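Local coordinates for crystal protein (Bacillus thuringiensis serovar dakota, PDB 2ZTB) that is a proteolytically activated parasporal crystal toxin that recognizes cancer cells and probably damages their membranes by forming pores, as aerolysin-type toxins do, at residues 213-216 / 217-221; 140-143 / 144-148; 47-50 / 51-55. All blocks are in the same frame, centred on the assembly; numbering follows the deposited sequence.

Contact 1 (213-216 / 217-221)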
# COMPACT_ATOMS: atom_id res chain seq x y z
N ASN A 213 -21.53 26.50 0.10
CA ASN A 213 -20.26 27.08 0.48
C ASN A 213 -19.17 26.09 0.17
O ASN A 213 -19.38 24.89 0.33
CB ASN A 213 -20.24 27.44 1.97
CG ASN A 213 -20.91 28.76 2.25
OD1 ASN A 213 -20.26 29.80 2.29
ND2 ASN A 213 -22.21 28.73 2.43
N PRO A 214 -18.01 26.58 -0.29
CA PRO A 214 -16.90 25.66 -0.53
C PRO A 214 -16.57 24.90 0.74
O PRO A 214 -16.74 25.43 1.84
CB PRO A 214 -15.73 26.57 -0.94
CG PRO A 214 -16.16 27.94 -0.60
CD PRO A 214 -17.65 27.97 -0.63
N ALA A 215 -16.13 23.66 0.57
CA ALA A 215 -15.71 22.79 1.67
C ALA A 215 -14.81 23.48 2.71
O ALA A 215 -14.93 23.23 3.91
CB ALA A 215 -15.01 21.53 1.09
N ARG A 216 -13.91 24.35 2.27
CA ARG A 216 -12.96 25.06 3.16
C ARG A 216 -13.66 26.00 4.15
O ARG A 216 -13.10 26.29 5.22
CB ARG A 216 -11.90 25.81 2.33
CG ARG A 216 -12.22 27.27 2.05
CD ARG A 216 -11.15 27.96 1.21
NE ARG A 216 -11.32 27.65 -0.20
CZ ARG A 216 -12.03 28.37 -1.06
NH1 ARG A 216 -12.13 27.98 -2.32
NH2 ARG A 216 -12.63 29.48 -0.66
N ASP A 217 -14.86 26.47 3.81
CA ASP A 217 -15.67 27.30 4.70
C ASP A 217 -16.35 26.54 5.84
O ASP A 217 -16.72 27.16 6.83
CB ASP A 217 -16.76 28.04 3.92
CG ASP A 217 -16.21 29.11 2.99
OD1 ASP A 217 -14.98 29.36 2.99
OD2 ASP A 217 -17.02 29.71 2.26
N VAL A 218 -16.56 25.23 5.70
CA VAL A 218 -17.36 24.49 6.68
C VAL A 218 -16.64 23.28 7.33
O VAL A 218 -17.14 22.70 8.30
CB VAL A 218 -18.75 24.09 6.10
CG1 VAL A 218 -19.59 25.36 5.76
CG2 VAL A 218 -18.60 23.17 4.84
N LEU A 219 -15.46 22.94 6.80
CA LEU A 219 -14.66 21.83 7.32
C LEU A 219 -13.44 22.40 8.03
O LEU A 219 -12.96 23.47 7.67
CB LEU A 219 -14.22 20.87 6.18
CG LEU A 219 -15.26 20.01 5.43
CD1 LEU A 219 -14.65 19.30 4.23
CD2 LEU A 219 -15.93 18.97 6.32
N ASN A 220 -12.93 21.65 9.01
CA ASN A 220 -11.77 22.08 9.79
C ASN A 220 -10.47 21.95 9.03
O ASN A 220 -9.48 22.59 9.38
CB ASN A 220 -11.69 21.30 11.10
CG ASN A 220 -12.80 21.65 12.05
OD1 ASN A 220 -13.25 22.81 12.12
ND2 ASN A 220 -13.27 20.66 12.79
N THR A 221 -10.49 21.11 8.00
CA THR A 221 -9.36 20.96 7.10
C THR A 221 -9.90 20.45 5.78
O THR A 221 -11.02 19.95 5.73
CB THR A 221 -8.26 19.95 7.62
OG1 THR A 221 -7.12 20.04 6.76
CG2 THR A 221 -8.74 18.51 7.58
O HOH W 1 -10.66 24.62 6.37
O HOH W 2 -12.95 29.69 5.13
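Residues 215-218 form a short, weakly bonded helical turn directly after strand 210-214, with Pro214 and Leu219 bonded at its two ends. Two carbonyls hold it. Pro214 O accepts a bond from Asp217 N at 2.9 Å, an i to i+3 step. Ala215 O is gripped twice. Val218 N reaches it at 3.1 Å, and Leu219 N reaches it at 3.0 Å. The oxygen thus serves an i+3 and an i+4 donor together, where the helical turn gives way to loop. The side chain of Leu219 lies by the same residue, its CD1 3.9 Å from Ala215 CB.

Asp217 turns its carboxylate back along the chain. Its CG stands anti to the carbonyl carbon and beside the backbone N (chi1 -69°), and this sets OD2 against the proline ring, 3.4 Å from Pro214 CD. The other oxygen, OD1, faces Arg216. The two side chains lie side by side, but the guanidinium and carboxylate planes stand 85° apart. Arg216 NH2 and Asp217 OD1 are 4.3 Å apart, too far for a salt bridge, so the charges probably attract only weakly; closer in, OD1 lies against Arg216 CG. Water 1 donates to both Arg216 O and Leu219 O, the latter at 2.9 Å. Water 2 donates to Asp217 OD1.

The buried face of the turn fits between helix 20-31 and strand 168-199. Ala215, Val218 and Leu219 all touch Phe195 of that strand. Val218 also meets Arg26 and Phe27, Leu219 meets Val23, and Arg26 NH1 bonds Asp217 O.

Contact 2 (140-143 / 144-148)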
# COMPACT_ATOMS: atom_id res chain seq x y z
N PHE A 140 1.30 -2.98 -8.43
CA PHE A 140 0.10 -3.32 -7.68
C PHE A 140 -1.05 -2.37 -8.06
O PHE A 140 -0.83 -1.18 -8.31
CB PHE A 140 0.36 -3.19 -6.17
CG PHE A 140 1.23 -4.28 -5.58
CD1 PHE A 140 2.58 -4.07 -5.35
CD2 PHE A 140 0.67 -5.51 -5.21
CE1 PHE A 140 3.36 -5.07 -4.80
CE2 PHE A 140 1.45 -6.50 -4.65
CZ PHE A 140 2.79 -6.29 -4.45
N SER A 141 -2.26 -2.91 -8.10
CA SER A 141 -3.49 -2.11 -8.12
C SER A 141 -4.19 -2.40 -6.79
O SER A 141 -4.79 -3.47 -6.61
CB SER A 141 -4.36 -2.46 -9.33
OG SER A 141 -5.28 -1.42 -9.62
N THR A 142 -4.10 -1.47 -5.85
CA THR A 142 -4.41 -1.81 -4.46
C THR A 142 -5.47 -0.91 -3.81
O THR A 142 -5.52 0.30 -4.06
CB THR A 142 -3.12 -1.89 -3.61
OG1 THR A 142 -3.39 -2.58 -2.39
CG2 THR A 142 -2.55 -0.51 -3.32
N THR A 143 -6.32 -1.52 -2.98
CA THR A 143 -7.26 -0.76 -2.15
C THR A 143 -6.49 -0.07 -1.02
O THR A 143 -5.79 -0.72 -0.24
CB THR A 143 -8.37 -1.66 -1.56
OG1 THR A 143 -9.07 -2.31 -2.62
CG2 THR A 143 -9.36 -0.84 -0.73
N ILE A 144 -6.61 1.25 -0.97
CA ILE A 144 -5.98 2.05 0.07
C ILE A 144 -6.43 1.59 1.45
O ILE A 144 -7.63 1.39 1.68
CB ILE A 144 -6.26 3.55 -0.16
CG1 ILE A 144 -5.77 3.95 -1.56
CG2 ILE A 144 -5.63 4.40 0.94
CD1 ILE A 144 -6.23 5.36 -2.03
N GLY A 145 -5.46 1.36 2.33
CA GLY A 145 -5.74 0.92 3.68
C GLY A 145 -5.61 -0.58 3.84
O GLY A 145 -5.98 -1.11 4.88
N THR A 146 -5.11 -1.26 2.81
CA THR A 146 -4.98 -2.72 2.83
C THR A 146 -3.53 -3.18 2.61
O THR A 146 -2.64 -2.37 2.32
CB THR A 146 -5.91 -3.42 1.79
OG1 THR A 146 -5.41 -3.16 0.47
CG2 THR A 146 -7.36 -2.91 1.91
N SER A 147 -3.31 -4.49 2.75
CA SER A 147 -2.02 -5.10 2.42
C SER A 147 -2.21 -6.27 1.47
O SER A 147 -3.17 -7.02 1.61
CB SER A 147 -1.30 -5.60 3.70
OG SER A 147 -1.06 -4.51 4.58
N GLU A 148 -1.30 -6.41 0.51
CA GLU A 148 -1.30 -7.53 -0.44
C GLU A 148 0.12 -8.01 -0.67
O GLU A 148 1.02 -7.20 -0.83
CB GLU A 148 -1.81 -7.11 -1.81
CG GLU A 148 -3.23 -6.64 -1.89
CD GLU A 148 -3.55 -6.12 -3.28
OE1 GLU A 148 -3.54 -6.92 -4.23
OE2 GLU A 148 -3.82 -4.92 -3.40
O HOH W 3 -2.58 -5.71 -7.31
O HOH W 4 -6.05 -5.60 -5.52
O HOH W 5 -2.35 -1.23 -0.20
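Thr143 to Thr146 make a type II beta turn that swings the chain out of strand 136-142 and into strand 147-164. The backbone closes it with a weak hydrogen bond, Thr146 N to Thr143 O at 3.2 Å. Gly145 takes the third position with a positive phi, where a CB would jam against the carbonyl before it.

The Thr146 side chain strengthens the closure. Its OG1 sits between the backbone N and the carbonyl carbon (chi1 71°), which lets it donate to Thr143 O at 2.6 Å. That bond lies in the carbonyl plane, on a lone pair. The methyl CG2 of Thr146 rests 3.8 Å from Thr143 CB.

A second tie spans the mouth of the turn. Thr142 OG1 donates to Glu148 OE2 at 2.6 Å, on the anti side and 16° out of the carboxylate plane. The two side chains run past each other in opposite directions. Water 5 donates to Thr142 OG1 and to Thr146 O, each at 2.8 Å, and so fills in between the limbs. Phe140 brings CE2 to 3.9 Å from Glu148 O.

Phe140 and Thr142 also touch Val112 of strand 96-116. The turn therefore joins the separate hairpin 126-132/136-142 to the long sheet it packs on. The position of this hairpin beside the long strands is consistent with the membrane-inserting hairpin of aerolysin-type toxins.

Contact 3 (47-50 / 51-55)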
# COMPACT_ATOMS: atom_id res chain seq x y z
N ASN A 47 -32.54 17.81 9.29
CA ASN A 47 -33.85 18.07 8.68
C ASN A 47 -33.72 18.69 7.28
O ASN A 47 -33.90 19.90 7.10
CB ASN A 47 -34.69 18.97 9.62
CG ASN A 47 -36.09 19.25 9.09
OD1 ASN A 47 -36.65 18.49 8.29
ND2 ASN A 47 -36.68 20.36 9.55
N ALA A 48 -33.42 17.84 6.30
CA ALA A 48 -33.04 18.30 4.97
C ALA A 48 -34.08 18.14 3.86
O ALA A 48 -34.97 17.29 3.94
CB ALA A 48 -31.73 17.66 4.56
N VAL A 49 -33.94 18.97 2.83
CA VAL A 49 -34.71 18.85 1.59
C VAL A 49 -34.19 17.65 0.79
O VAL A 49 -32.98 17.45 0.67
CB VAL A 49 -34.62 20.16 0.75
CG1 VAL A 49 -35.01 19.92 -0.70
CG2 VAL A 49 -35.49 21.24 1.37
N LYS A 50 -35.13 16.86 0.26
CA LYS A 50 -34.84 15.75 -0.65
C LYS A 50 -35.44 16.01 -2.04
O LYS A 50 -36.56 16.52 -2.13
CB LYS A 50 -35.41 14.44 -0.11
CG LYS A 50 -34.58 13.76 0.98
CD LYS A 50 -35.27 13.85 2.33
CE LYS A 50 -34.51 13.03 3.38
NZ LYS A 50 -33.33 13.77 3.90
N PRO A 51 -34.72 15.67 -3.12
CA PRO A 51 -33.34 15.17 -3.13
C PRO A 51 -32.32 16.25 -2.72
O PRO A 51 -32.63 17.44 -2.79
CB PRO A 51 -33.12 14.73 -4.59
CG PRO A 51 -34.13 15.46 -5.38
CD PRO A 51 -35.29 15.75 -4.48
N PRO A 52 -31.12 15.83 -2.26
CA PRO A 52 -30.10 16.77 -1.82
C PRO A 52 -29.95 17.96 -2.77
O PRO A 52 -29.81 17.76 -3.99
CB PRO A 52 -28.81 15.92 -1.79
CG PRO A 52 -29.19 14.58 -2.38
CD PRO A 52 -30.65 14.44 -2.14
N ILE A 53 -29.99 19.17 -2.22
CA ILE A 53 -29.94 20.40 -3.02
C ILE A 53 -28.61 20.51 -3.77
O ILE A 53 -28.49 21.26 -4.73
CB ILE A 53 -30.22 21.66 -2.17
CG1 ILE A 53 -29.17 21.80 -1.04
CG2 ILE A 53 -31.65 21.62 -1.61
CD1 ILE A 53 -29.16 23.12 -0.33
N THR A 54 -27.63 19.74 -3.33
CA THR A 54 -26.32 19.72 -3.94
C THR A 54 -26.36 19.02 -5.30
O THR A 54 -25.68 19.44 -6.24
CB THR A 54 -25.30 19.04 -3.03
OG1 THR A 54 -25.94 17.98 -2.30
CG2 THR A 54 -24.71 20.05 -2.04
N ALA A 55 -27.16 17.95 -5.41
CA ALA A 55 -27.38 17.29 -6.70
C ALA A 55 -28.37 18.11 -7.55
O ALA A 55 -28.08 18.41 -8.72
CB ALA A 55 -27.85 15.83 -6.51
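Val49 and Ile53 make the packed part of this contact, across a proline-rich bend that leads into helix 53-56. Their side chains cross at about a right angle, with Val49 CG1 3.9 Å from Ile53 CG2. Val49 puts CG1 anti to its own N (chi1 162°), and this carries the methyl over to the isoleucine branch. The same CG1 lies 4.0 Å from Pro51 O. Both side chains also rest on Phe210 of strand 210-214, and Ile53 reaches Phe212 as well. The apolar pair is thus pressed against the sheet.

The other side of the bend is loose and faces solvent. Here the Lys50-Pro51 peptide is cis, and the two CA atoms, Lys50 CA and Pro51 CA, come within 3.0 Å. The fold in the chain brings Lys50 CB to 3.7 Å from Pro51 CA, but the proline ring and the lysine chain both lie exposed. The lysine chain is bent at two places along its length (chi2 110°, chi4 80°), and its NZ ends in a hydrogen bond to Thr44 OG1. No hydrogen bond links 47-50 to 51-55. Val49 O and Pro51 O, both acceptors, stand 3.5 Å apart, and neither Pro51 nor Pro52 has an N-H to offer. With no hydrogen bond across it, the bend probably owes its shape largely to the cis peptide, the prolines and the Val49-Ile53 pair.

Outside bonds hold its two ends: Asn198 ND2 meets Asn47 O, and Thr54 OG1 meets Asn41 O. Pro52 takes the N-cap position, and its O accepts a weak bond from Ala55 N at 3.0 Å. A cis-proline bend, followed by a proline N-cap, starts the short helix 53-56 beside the sheet.

From the N terminus the chain meets contact 3 first, then contact 2, then contact 1. Each closes one local turn, and they follow in series without nesting or crossing. Contact 3 turns the chain from strand 43-46 into helix 53-56. Contact 2 leads from the separate hairpin back to the long sheet. Contact 1 takes strand 210-214 through a helical turn toward strand 223-247. Contacts 1 and 3 share one end of the elongated molecule, their centres about 18 Å apart, and strand 210-214 connects them. Contact 2 lies near the middle of the chain, its centre about 29 Å from that of contact 1, and both reach the same antiparallel sheet.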